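Local coordinates for protein alpha-fucosidase (Bifidobacterium bifidum, PDB 2EAC) that probably hydrolyses alpha-L-fucosidic linkages in fucosylated glycans, this chain being the part of a longer membrane protein that carries its family 95 catalytic domain, at residues S395-I400 with Q765-F770; F419-N424 with Y481-E486; N424-Y429 with P509-N514. One frame throughout, in Å; residues are numbered along the deposited sequence.

Segment 395-400 comes first in the chain, in the loop after helix 365-386. It meets 765-770 at the N-terminal end of helix 767-780, and so interaction 1 closes a loop of 364 residues. Interactions 2 and 3 are nested inside that loop. Strand 419-420 leads into helix 424-428, and the two interactions share Asn-424. Interaction 2 ties the strand to 481-486, and interaction 3 ties the helix to 509-514 on helix 507-522. Because the segments alternate along the chain, these two contacts cross. All three lie in the family 95 catalytic region and reach the bound iminosugar DFU, interaction 3 through Asn-424 alone. This residue also links them to Asp-767 of interaction 1.

Interaction 1. Residues S395-I400 with Q765-F770; sequences SNLQGI and QIDGNF. With DFU ((2S,3R,4S,5R)-2-methylpiperidine-3,4,5-triol), chain E.
Gly-399 and Ile-766 meet so closely that there is no room for a beta carbon on the glycine. CD1 of Ile-766 lies 3.8 Å from CA of Gly-399. The backbone of Gly-399, with phi at 78°, also suits a glycine. This residue ends a type I beta turn that starts at Asn-396. Asn-396 OD1 accepts the N-H of Gln-398 at 2.8 Å, in the carbonyl plane, which adds an Asx turn and holds the amide of Asn-396 in place. The turn presents the carbonyl of Leu-397 to the other segment. Ile-766 N donates to Leu-397 O at 2.9 Å in a nearly straight bond (166° at the hydrogen). Ile-766 has CG1 anti to its own N (chi1 -152°). CG2 is thereby pressed into the turn, 3.5 Å from Gly-399 N. The side chains of Leu-397 and Gln-765 cross obliquely. CD1 of Leu-397 is also 3.8 Å from C6, the methyl carbon of DFU, so the two residues together border the methyl side of the ligand. Asp-767 OD2 accepts a hydrogen bond from Asn-424 ND2, which in turn grips the ligand. The contact therefore forms part of the wall and second shell of the sugar pocket. Ser-395 OG is held by Asn-428 ND2, and its side chain is about 6 Å from a bound calcium ion. Phe-770 packs on Leu-382 and Thr-383 of helix 365-386 and on Asn-428 of helix 424-428, while Asn-396 and Leu-397 touch strand 419-420.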
loop_
_atom_site.group_PDB
_atom_site.type_symbol
_atom_site.label_atom_id
_atom_site.label_comp_id
_atom_site.label_asym_id
_atom_site.label_seq_id
_atom_site.Cartn_x
_atom_site.Cartn_y
_atom_site.Cartn_z
ATOM N N SER A 395 -0.821 5.038 4.087
ATOM C CA SER A 395 -0.889 3.801 4.850
ATOM C C SER A 395 0.538 3.263 5.149
ATOM O O SER A 395 1.436 3.320 4.293
ATOM C CB SER A 395 -1.741 2.795 4.071
ATOM O OG SER A 395 -1.187 2.638 2.793
ATOM N N ASN A 396 0.784 2.848 6.391
ATOM C CA ASN A 396 2.092 2.295 6.743
ATOM C C ASN A 396 1.992 0.754 6.699
ATOM O O ASN A 396 1.020 0.227 6.141
ATOM C CB ASN A 396 2.569 2.890 8.093
ATOM C CG ASN A 396 1.645 2.489 9.280
ATOM O OD1 ASN A 396 1.197 1.357 9.361
ATOM N ND2 ASN A 396 1.387 3.418 10.192
ATOM N N LEU A 397 2.935 0.014 7.287
ATOM C CA LEU A 397 2.926 -1.469 7.180
ATOM C C LEU A 397 1.668 -2.113 7.744
ATOM O O LEU A 397 1.359 -3.283 7.415
ATOM C CB LEU A 397 4.121 -2.092 7.894
ATOM C CG LEU A 397 5.487 -2.001 7.209
ATOM C CD1 LEU A 397 6.588 -2.519 8.149
ATOM C CD2 LEU A 397 5.497 -2.805 5.863
ATOM N N GLN A 398 0.968 -1.364 8.604
ATOM C CA GLN A 398 -0.247 -1.855 9.271
ATOM C C GLN A 398 -1.471 -0.984 8.988
ATOM O O GLN A 398 -2.502 -1.093 9.676
ATOM C CB GLN A 398 0.028 -2.000 10.773
ATOM C CG GLN A 398 1.023 -3.170 11.073
ATOM C CD GLN A 398 1.283 -3.362 12.565
ATOM O OE1 GLN A 398 0.427 -3.031 13.418
ATOM N NE2 GLN A 398 2.453 -3.912 12.894
ATOM N N GLY A 399 -1.380 -0.166 7.937
ATOM C CA GLY A 399 -2.433 0.799 7.583
ATOM C C GLY A 399 -2.351 1.992 8.491
ATOM O O GLY A 399 -1.500 2.884 8.307
ATOM N N ILE A 400 -3.235 1.999 9.473
ATOM C CA ILE A 400 -3.152 2.871 10.656
ATOM C C ILE A 400 -3.355 2.077 11.954
ATOM O O ILE A 400 -3.345 2.679 13.026
ATOM C CB ILE A 400 -4.148 4.083 10.638
ATOM C CG1 ILE A 400 -5.604 3.612 10.498
ATOM C CG2 ILE A 400 -3.743 5.153 9.566
ATOM C CD1 ILE A 400 -6.632 4.728 10.808
ATOM N N GLN A 765 0.491 -7.931 8.469
ATOM C CA GLN A 765 1.062 -6.939 7.584
ATOM C C GLN A 765 -0.015 -6.646 6.571
ATOM O O GLN A 765 -0.534 -7.566 5.942
ATOM C CB GLN A 765 2.288 -7.510 6.857
ATOM C CG GLN A 765 3.514 -7.694 7.777
ATOM C CD GLN A 765 4.095 -6.359 8.200
ATOM O OE1 GLN A 765 3.831 -5.849 9.316
ATOM N NE2 GLN A 765 4.857 -5.761 7.303
ATOM N N ILE A 766 -0.371 -5.378 6.420
ATOM C CA ILE A 766 -1.505 -5.017 5.554
ATOM C C ILE A 766 -1.182 -5.102 4.057
ATOM O O ILE A 766 -2.085 -5.186 3.219
ATOM C CB ILE A 766 -2.038 -3.625 5.936
ATOM C CG1 ILE A 766 -3.557 -3.472 5.607
ATOM C CG2 ILE A 766 -1.111 -2.504 5.395
ATOM C CD1 ILE A 766 -4.188 -2.196 6.151
ATOM N N ASP A 767 0.107 -5.038 3.706
ATOM C CA ASP A 767 0.496 -5.098 2.298
ATOM C C ASP A 767 -0.312 -6.145 1.517
ATOM O O ASP A 767 -0.853 -5.829 0.458
ATOM C CB ASP A 767 2.012 -5.333 2.112
ATOM C CG ASP A 767 2.605 -6.351 3.110
ATOM O OD1 ASP A 767 1.909 -7.328 3.523
ATOM O OD2 ASP A 767 3.800 -6.151 3.460
ATOM N N GLY A 768 -0.389 -7.387 2.031
ATOM C CA GLY A 768 -0.981 -8.505 1.270
ATOM C C GLY A 768 -2.482 -8.373 1.071
ATOM O O GLY A 768 -3.070 -8.955 0.108
ATOM N N ASN A 769 -3.127 -7.621 1.972
ATOM C CA ASN A 769 -4.542 -7.280 1.763
ATOM C C ASN A 769 -4.711 -6.402 0.532
ATOM O O ASN A 769 -5.626 -6.596 -0.248
ATOM C CB ASN A 769 -5.122 -6.518 2.952
ATOM C CG ASN A 769 -5.434 -7.441 4.123
ATOM O OD1 ASN A 769 -4.779 -7.347 5.175
ATOM N ND2 ASN A 769 -6.418 -8.365 3.940
ATOM N N PHE A 770 -3.817 -5.438 0.355
ATOM C CA PHE A 770 -3.951 -4.517 -0.789
ATOM C C PHE A 770 -3.443 -5.238 -2.076
ATOM O O PHE A 770 -3.942 -5.000 -3.186
ATOM C CB PHE A 770 -3.132 -3.270 -0.514
ATOM C CG PHE A 770 -3.642 -2.420 0.664
ATOM C CD1 PHE A 770 -4.979 -2.039 0.759
ATOM C CD2 PHE A 770 -2.766 -1.961 1.625
ATOM C CE1 PHE A 770 -5.435 -1.214 1.815
ATOM C CE2 PHE A 770 -3.204 -1.130 2.673
ATOM C CZ PHE A 770 -4.533 -0.756 2.760
HETATM C C1 DFU E . 11.304 -6.580 4.133
HETATM C C2 DFU E . 10.726 -7.918 3.677
HETATM C C3 DFU E . 9.948 -8.592 4.815
HETATM C C4 DFU E . 8.855 -7.665 5.353
HETATM C C5 DFU E . 9.459 -6.322 5.804
HETATM C C6 DFU E . 8.378 -5.351 6.286
HETATM O O4 DFU E . 7.889 -7.401 4.310
HETATM O O3 DFU E . 9.370 -9.812 4.339
HETATM O O2 DFU E . 11.775 -8.759 3.150
HETATM N N5 DFU E . 10.231 -5.772 4.708
#

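Interaction 2. Residues F419-N424 with Y481-E486; sequences FHMNVN and YMAHTE. With DFU ((2S,3R,4S,5R)-2-methylpiperidine-3,4,5-triol), chain E.
His-420 and Glu-486 form a short antiparallel bridge between the short strands 419-420 and 486-487, buried beside the DFU pocket of the catalytic domain. They are a non-hydrogen-bonded pair, with CA atoms 5.1 Å apart. Next to it, Met-421 N donates to Thr-485 O at 2.9 Å. The donor is tilted 21° from the carbonyl plane. The same oxygen takes a CA-H contact from His-420 CA at 3.5 Å. The side chains of His-420 and Glu-486 lie side by side and point the same way, with ring and carboxylate planes 69° apart. The carboxylate has other partners, Gln-133 and His-410. Family 95 enzymes have an (alpha/alpha)6 barrel, and this two-stranded pair lies in the segments that link its helices. It presents the imidazole of His-420 to the sugar site: C6 of DFU sits 3.9 Å above the ring plane, over its centre. CG2 of Thr-485 approaches the same ring obliquely. It also touches OD1 of Asn-422 at 3.5 Å. With chi1 at -60° this methyl is anti to the backbone N of Thr-485, which turns it to His-420 and Asn-422, while OG1 bonds to the carbonyl of Trp-501. Asn-422 ND2 is taken by Glu-567. CE of Met-421 rests 4.2 Å from CB of Ala-483. Just beyond Val-423, the N-cap of the next helix, Asn-424 ND2 donates to O4 of DFU at 2.8 Å.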
loop_
_atom_site.group_PDB
_atom_site.type_symbol
_atom_site.label_atom_id
_atom_site.label_comp_id
_atom_site.label_asym_id
_atom_site.label_seq_id
_atom_site.Cartn_x
_atom_site.Cartn_y
_atom_site.Cartn_z
ATOM N N PHE A 419 7.167 2.909 6.830
ATOM C CA PHE A 419 6.966 3.037 5.365
ATOM C C PHE A 419 8.137 2.335 4.692
ATOM O O PHE A 419 9.291 2.837 4.684
ATOM C CB PHE A 419 6.810 4.515 4.938
ATOM C CG PHE A 419 5.774 5.271 5.761
ATOM C CD1 PHE A 419 4.406 5.083 5.532
ATOM C CD2 PHE A 419 6.162 6.145 6.774
ATOM C CE1 PHE A 419 3.456 5.761 6.295
ATOM C CE2 PHE A 419 5.226 6.834 7.540
ATOM C CZ PHE A 419 3.850 6.630 7.303
ATOM N N HIS A 420 7.845 1.146 4.173
ATOM C CA HIS A 420 8.869 0.231 3.737
ATOM C C HIS A 420 8.826 0.173 2.214
ATOM O O HIS A 420 7.859 -0.348 1.630
ATOM C CB HIS A 420 8.572 -1.141 4.350
ATOM C CG HIS A 420 9.706 -1.714 5.133
ATOM N ND1 HIS A 420 10.595 -2.625 4.594
ATOM C CD2 HIS A 420 10.091 -1.517 6.420
ATOM C CE1 HIS A 420 11.482 -2.961 5.519
ATOM N NE2 HIS A 420 11.197 -2.307 6.631
ATOM N N MET A 421 9.857 0.717 1.574
ATOM C CA MET A 421 9.755 1.090 0.172
ATOM C C MET A 421 10.546 0.151 -0.729
ATOM O O MET A 421 10.944 0.548 -1.835
ATOM C CB MET A 421 10.214 2.543 -0.059
ATOM C CG MET A 421 9.485 3.621 0.702
ATOM S SD MET A 421 9.339 5.168 -0.281
ATOM C CE MET A 421 11.031 5.605 -0.712
ATOM N N ASN A 422 10.790 -1.084 -0.281
ATOM C CA ASN A 422 11.377 -2.071 -1.192
ATOM C C ASN A 422 10.385 -3.144 -1.627
ATOM O O ASN A 422 10.810 -4.238 -2.044
ATOM C CB ASN A 422 12.715 -2.679 -0.692
ATOM C CG ASN A 422 12.536 -3.644 0.472
ATOM O OD1 ASN A 422 11.512 -3.615 1.160
ATOM N ND2 ASN A 422 13.548 -4.502 0.706
ATOM N N VAL A 423 9.090 -2.837 -1.463
ATOM C CA VAL A 423 7.923 -3.582 -2.027
ATOM C C VAL A 423 6.635 -3.235 -1.262
ATOM O O VAL A 423 5.553 -3.233 -1.846
ATOM C CB VAL A 423 8.059 -5.157 -2.069
ATOM C CG1 VAL A 423 8.229 -5.773 -0.658
ATOM C CG2 VAL A 423 6.838 -5.822 -2.826
ATOM N N ASN A 424 6.738 -2.976 0.047
ATOM C CA ASN A 424 5.529 -3.004 0.846
ATOM C C ASN A 424 4.638 -1.781 0.661
ATOM O O ASN A 424 3.399 -1.928 0.529
ATOM C CB ASN A 424 5.828 -3.241 2.335
ATOM C CG ASN A 424 6.823 -4.349 2.546
ATOM O OD1 ASN A 424 8.017 -4.134 2.437
ATOM N ND2 ASN A 424 6.330 -5.542 2.815
ATOM N N TYR A 481 17.082 13.597 -5.272
ATOM C CA TYR A 481 16.725 13.266 -3.907
ATOM C C TYR A 481 16.854 11.735 -3.798
ATOM O O TYR A 481 16.496 11.013 -4.728
ATOM C CB TYR A 481 15.320 13.823 -3.599
ATOM C CG TYR A 481 14.239 13.434 -4.611
ATOM C CD1 TYR A 481 13.346 12.395 -4.335
ATOM C CD2 TYR A 481 14.102 14.124 -5.827
ATOM C CE1 TYR A 481 12.352 12.026 -5.240
ATOM C CE2 TYR A 481 13.118 13.767 -6.740
ATOM C CZ TYR A 481 12.243 12.707 -6.426
ATOM O OH TYR A 481 11.272 12.336 -7.323
ATOM N N MET A 482 17.367 11.239 -2.685
ATOM C CA MET A 482 17.669 9.809 -2.545
ATOM C C MET A 482 17.046 9.338 -1.252
ATOM O O MET A 482 17.066 10.037 -0.262
ATOM C CB MET A 482 19.199 9.599 -2.504
ATOM C CG MET A 482 19.662 8.154 -2.269
ATOM S SD MET A 482 21.445 8.103 -2.057
ATOM C CE MET A 482 21.928 7.144 -3.516
ATOM N N ALA A 483 16.400 8.184 -1.288
ATOM C CA ALA A 483 15.876 7.579 -0.091
ATOM C C ALA A 483 16.040 6.105 -0.301
ATOM O O ALA A 483 16.252 5.676 -1.423
ATOM C CB ALA A 483 14.370 7.944 0.104
ATOM N N HIS A 484 15.892 5.330 0.777
ATOM C CA HIS A 484 16.141 3.905 0.717
ATOM C C HIS A 484 14.908 3.098 1.198
ATOM O O HIS A 484 13.752 3.542 1.060
ATOM C CB HIS A 484 17.459 3.594 1.461
ATOM C CG HIS A 484 18.670 4.216 0.815
ATOM N ND1 HIS A 484 19.017 5.540 0.992
ATOM C CD2 HIS A 484 19.577 3.712 -0.053
ATOM C CE1 HIS A 484 20.098 5.817 0.279
ATOM N NE2 HIS A 484 20.458 4.722 -0.360
ATOM N N THR A 485 15.143 1.915 1.755
ATOM C CA THR A 485 14.053 1.048 2.147
ATOM C C THR A 485 13.218 1.550 3.322
ATOM O O THR A 485 12.010 1.775 3.179
ATOM C CB THR A 485 14.596 -0.370 2.436
ATOM O OG1 THR A 485 15.195 -0.848 1.237
ATOM C CG2 THR A 485 13.452 -1.317 2.883
ATOM N N GLU A 486 13.862 1.733 4.485
ATOM C CA GLU A 486 13.166 2.115 5.691
ATOM C C GLU A 486 12.966 3.629 5.800
ATOM O O GLU A 486 13.942 4.406 5.920
ATOM C CB GLU A 486 13.893 1.589 6.931
ATOM C CG GLU A 486 14.098 0.057 6.981
ATOM C CD GLU A 486 14.634 -0.388 8.379
ATOM O OE1 GLU A 486 15.319 0.417 9.033
ATOM O OE2 GLU A 486 14.383 -1.539 8.814
HETATM C C1 DFU E . 11.304 -6.580 4.133
HETATM C C2 DFU E . 10.726 -7.918 3.677
HETATM C C3 DFU E . 9.948 -8.592 4.815
HETATM C C4 DFU E . 8.855 -7.665 5.353
HETATM C C5 DFU E . 9.459 -6.322 5.804
HETATM C C6 DFU E . 8.378 -5.351 6.286
HETATM O O4 DFU E . 7.889 -7.401 4.310
HETATM O O3 DFU E . 9.370 -9.812 4.339
HETATM O O2 DFU E . 11.775 -8.759 3.150
HETATM N N5 DFU E . 10.231 -5.772 4.708
#

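Interaction 3. Residues N424-Y429 with P509-N514; sequences NLQMNY and PWILQN. With DFU ((2S,3R,4S,5R)-2-methylpiperidine-3,4,5-triol), chain E.
Gln-426 stacks over one face of the Trp-510 indole, and this stack is the centre of the contact. The two side chains run at about a right angle, but their planar groups are only 26° apart. CG of Gln-426 makes a CH-pi contact, directly over the face and 3.6 Å from the centroid of the five-membered ring. The bend at chi2 (88°) folds the amide back across the ring. There NE2 is hydrogen-bonded to the carbonyl of Met-421. Ile-511 comes from another side. Its CD1 touches CG of Gln-426 at 3.8 Å and CG of Leu-425 at 3.9 Å, crossing the leucine obliquely. One turn further on, the side chain of Asn-514 lies across Gln-426 and also packs on CB of Tyr-429. The short helix 424-428 and helix 507-522 run almost parallel here: the axes of 424-428 and 509-514 come within 9.4 Å and are 6° apart. Both belong to the helical catalytic domain. An alanine in place of Trp-510 removes the ring face under Gln-426, and the glutamine side chain would probably be freer to turn away from Met-421. Apolar carbon and a pi face thus cover the chain of Gln-426, while its buried amide N-H is satisfied by a backbone oxygen, which is likely to favour one rotation of this side chain.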
loop_
_atom_site.group_PDB
_atom_site.type_symbol
_atom_site.label_atom_id
_atom_site.label_comp_id
_atom_site.label_asym_id
_atom_site.label_seq_id
_atom_site.Cartn_x
_atom_site.Cartn_y
_atom_site.Cartn_z
ATOM N N ASN A 424 6.738 -2.976 0.047
ATOM C CA ASN A 424 5.529 -3.004 0.846
ATOM C C ASN A 424 4.638 -1.781 0.661
ATOM O O ASN A 424 3.399 -1.928 0.529
ATOM C CB ASN A 424 5.828 -3.241 2.335
ATOM C CG ASN A 424 6.823 -4.349 2.546
ATOM O OD1 ASN A 424 8.017 -4.134 2.437
ATOM N ND2 ASN A 424 6.330 -5.542 2.815
ATOM N N LEU A 425 5.246 -0.600 0.715
ATOM C CA LEU A 425 4.514 0.665 0.515
ATOM C C LEU A 425 3.973 0.719 -0.897
ATOM O O LEU A 425 2.890 1.235 -1.117
ATOM C CB LEU A 425 5.402 1.896 0.764
ATOM C CG LEU A 425 4.713 3.290 0.766
ATOM C CD1 LEU A 425 3.527 3.366 1.819
ATOM C CD2 LEU A 425 5.738 4.394 1.021
ATOM N N GLN A 426 4.715 0.177 -1.850
ATOM C CA GLN A 426 4.249 0.101 -3.240
ATOM C C GLN A 426 3.002 -0.752 -3.308
ATOM O O GLN A 426 2.014 -0.355 -3.951
ATOM C CB GLN A 426 5.331 -0.504 -4.120
ATOM C CG GLN A 426 6.530 0.462 -4.341
ATOM C CD GLN A 426 7.639 0.397 -3.292
ATOM O OE1 GLN A 426 7.567 -0.354 -2.304
ATOM N NE2 GLN A 426 8.681 1.237 -3.494
ATOM N N MET A 427 3.048 -1.917 -2.642
ATOM C CA MET A 427 1.905 -2.847 -2.649
ATOM C C MET A 427 0.672 -2.221 -2.036
ATOM O O MET A 427 -0.445 -2.439 -2.525
ATOM C CB MET A 427 2.238 -4.167 -1.935
ATOM C CG MET A 427 1.109 -5.177 -1.992
ATOM S SD MET A 427 1.533 -6.834 -1.359
ATOM C CE MET A 427 3.095 -7.106 -2.198
ATOM N N ASN A 428 0.854 -1.403 -0.999
ATOM C CA ASN A 428 -0.252 -0.619 -0.436
ATOM C C ASN A 428 -1.004 0.205 -1.490
ATOM O O ASN A 428 -2.228 0.413 -1.374
ATOM C CB ASN A 428 0.227 0.334 0.684
ATOM C CG ASN A 428 0.549 -0.411 1.986
ATOM O OD1 ASN A 428 0.725 -1.628 1.995
ATOM N ND2 ASN A 428 0.665 0.327 3.070
ATOM N N TYR A 429 -0.294 0.666 -2.516
ATOM C CA TYR A 429 -0.946 1.528 -3.504
ATOM C C TYR A 429 -1.094 0.879 -4.872
ATOM O O TYR A 429 -1.317 1.566 -5.879
ATOM C CB TYR A 429 -0.291 2.904 -3.542
ATOM C CG TYR A 429 -0.603 3.653 -2.262
ATOM C CD1 TYR A 429 -1.744 4.472 -2.168
ATOM C CD2 TYR A 429 0.185 3.480 -1.113
ATOM C CE1 TYR A 429 -2.048 5.144 -0.984
ATOM C CE2 TYR A 429 -0.114 4.159 0.080
ATOM C CZ TYR A 429 -1.247 4.969 0.138
ATOM O OH TYR A 429 -1.611 5.602 1.318
ATOM N N PRO A 509 12.781 5.545 -7.492
ATOM C CA PRO A 509 12.207 5.130 -8.775
ATOM C C PRO A 509 10.954 4.264 -8.661
ATOM O O PRO A 509 9.992 4.504 -9.351
ATOM C CB PRO A 509 13.358 4.335 -9.404
ATOM C CG PRO A 509 14.522 5.096 -8.989
ATOM C CD PRO A 509 14.249 5.514 -7.565
ATOM N N TRP A 510 10.951 3.267 -7.784
ATOM C CA TRP A 510 9.848 2.346 -7.741
ATOM C C TRP A 510 8.617 3.001 -7.171
ATOM O O TRP A 510 7.565 2.893 -7.753
ATOM C CB TRP A 510 10.226 1.089 -6.956
ATOM C CG TRP A 510 9.206 -0.043 -6.996
ATOM C CD1 TRP A 510 8.012 -0.073 -7.667
ATOM C CD2 TRP A 510 9.328 -1.323 -6.347
ATOM N NE1 TRP A 510 7.395 -1.285 -7.472
ATOM C CE2 TRP A 510 8.169 -2.062 -6.657
ATOM C CE3 TRP A 510 10.305 -1.908 -5.526
ATOM C CZ2 TRP A 510 7.947 -3.361 -6.170
ATOM C CZ3 TRP A 510 10.078 -3.227 -5.037
ATOM C CH2 TRP A 510 8.922 -3.927 -5.390
ATOM N N ILE A 511 8.710 3.695 -6.044
ATOM C CA ILE A 511 7.508 4.392 -5.532
ATOM C C ILE A 511 6.985 5.467 -6.520
ATOM O O ILE A 511 5.802 5.805 -6.505
ATOM C CB ILE A 511 7.741 4.978 -4.086
ATOM C CG1 ILE A 511 6.385 5.187 -3.347
ATOM C CG2 ILE A 511 8.616 6.264 -4.177
ATOM C CD1 ILE A 511 5.663 3.893 -2.920
ATOM N N LEU A 512 7.860 5.996 -7.384
ATOM C CA LEU A 512 7.433 6.925 -8.447
ATOM C C LEU A 512 6.579 6.261 -9.523
ATOM O O LEU A 512 5.873 6.955 -10.244
ATOM C CB LEU A 512 8.634 7.640 -9.105
ATOM C CG LEU A 512 9.310 8.709 -8.246
ATOM C CD1 LEU A 512 10.544 9.271 -8.961
ATOM C CD2 LEU A 512 8.309 9.831 -7.819
ATOM N N GLN A 513 6.638 4.944 -9.661
ATOM C CA GLN A 513 5.579 4.258 -10.448
ATOM C C GLN A 513 4.187 4.452 -9.849
ATOM O O GLN A 513 3.248 4.880 -10.537
ATOM C CB GLN A 513 5.862 2.765 -10.560
ATOM C CG GLN A 513 7.078 2.491 -11.408
ATOM C CD GLN A 513 7.186 1.047 -11.806
ATOM O OE1 GLN A 513 6.190 0.412 -12.181
ATOM N NE2 GLN A 513 8.399 0.521 -11.763
ATOM N N ASN A 514 4.033 4.158 -8.549
ATOM C CA ASN A 514 2.722 4.382 -7.909
ATOM C C ASN A 514 2.216 5.815 -8.104
ATOM O O ASN A 514 1.021 6.044 -8.338
ATOM C CB ASN A 514 2.774 4.061 -6.409
ATOM C CG ASN A 514 3.088 2.602 -6.128
ATOM O OD1 ASN A 514 2.178 1.790 -5.830
ATOM N ND2 ASN A 514 4.367 2.254 -6.211
HETATM C C1 DFU E . 11.304 -6.580 4.133
HETATM C C2 DFU E . 10.726 -7.918 3.677
HETATM C C3 DFU E . 9.948 -8.592 4.815
HETATM C C4 DFU E . 8.855 -7.665 5.353
HETATM C C5 DFU E . 9.459 -6.322 5.804
HETATM C C6 DFU E . 8.378 -5.351 6.286
HETATM O O4 DFU E . 7.889 -7.401 4.310
HETATM O O3 DFU E . 9.370 -9.812 4.339
HETATM O O2 DFU E . 11.775 -8.759 3.150
HETATM N N5 DFU E . 10.231 -5.772 4.708
#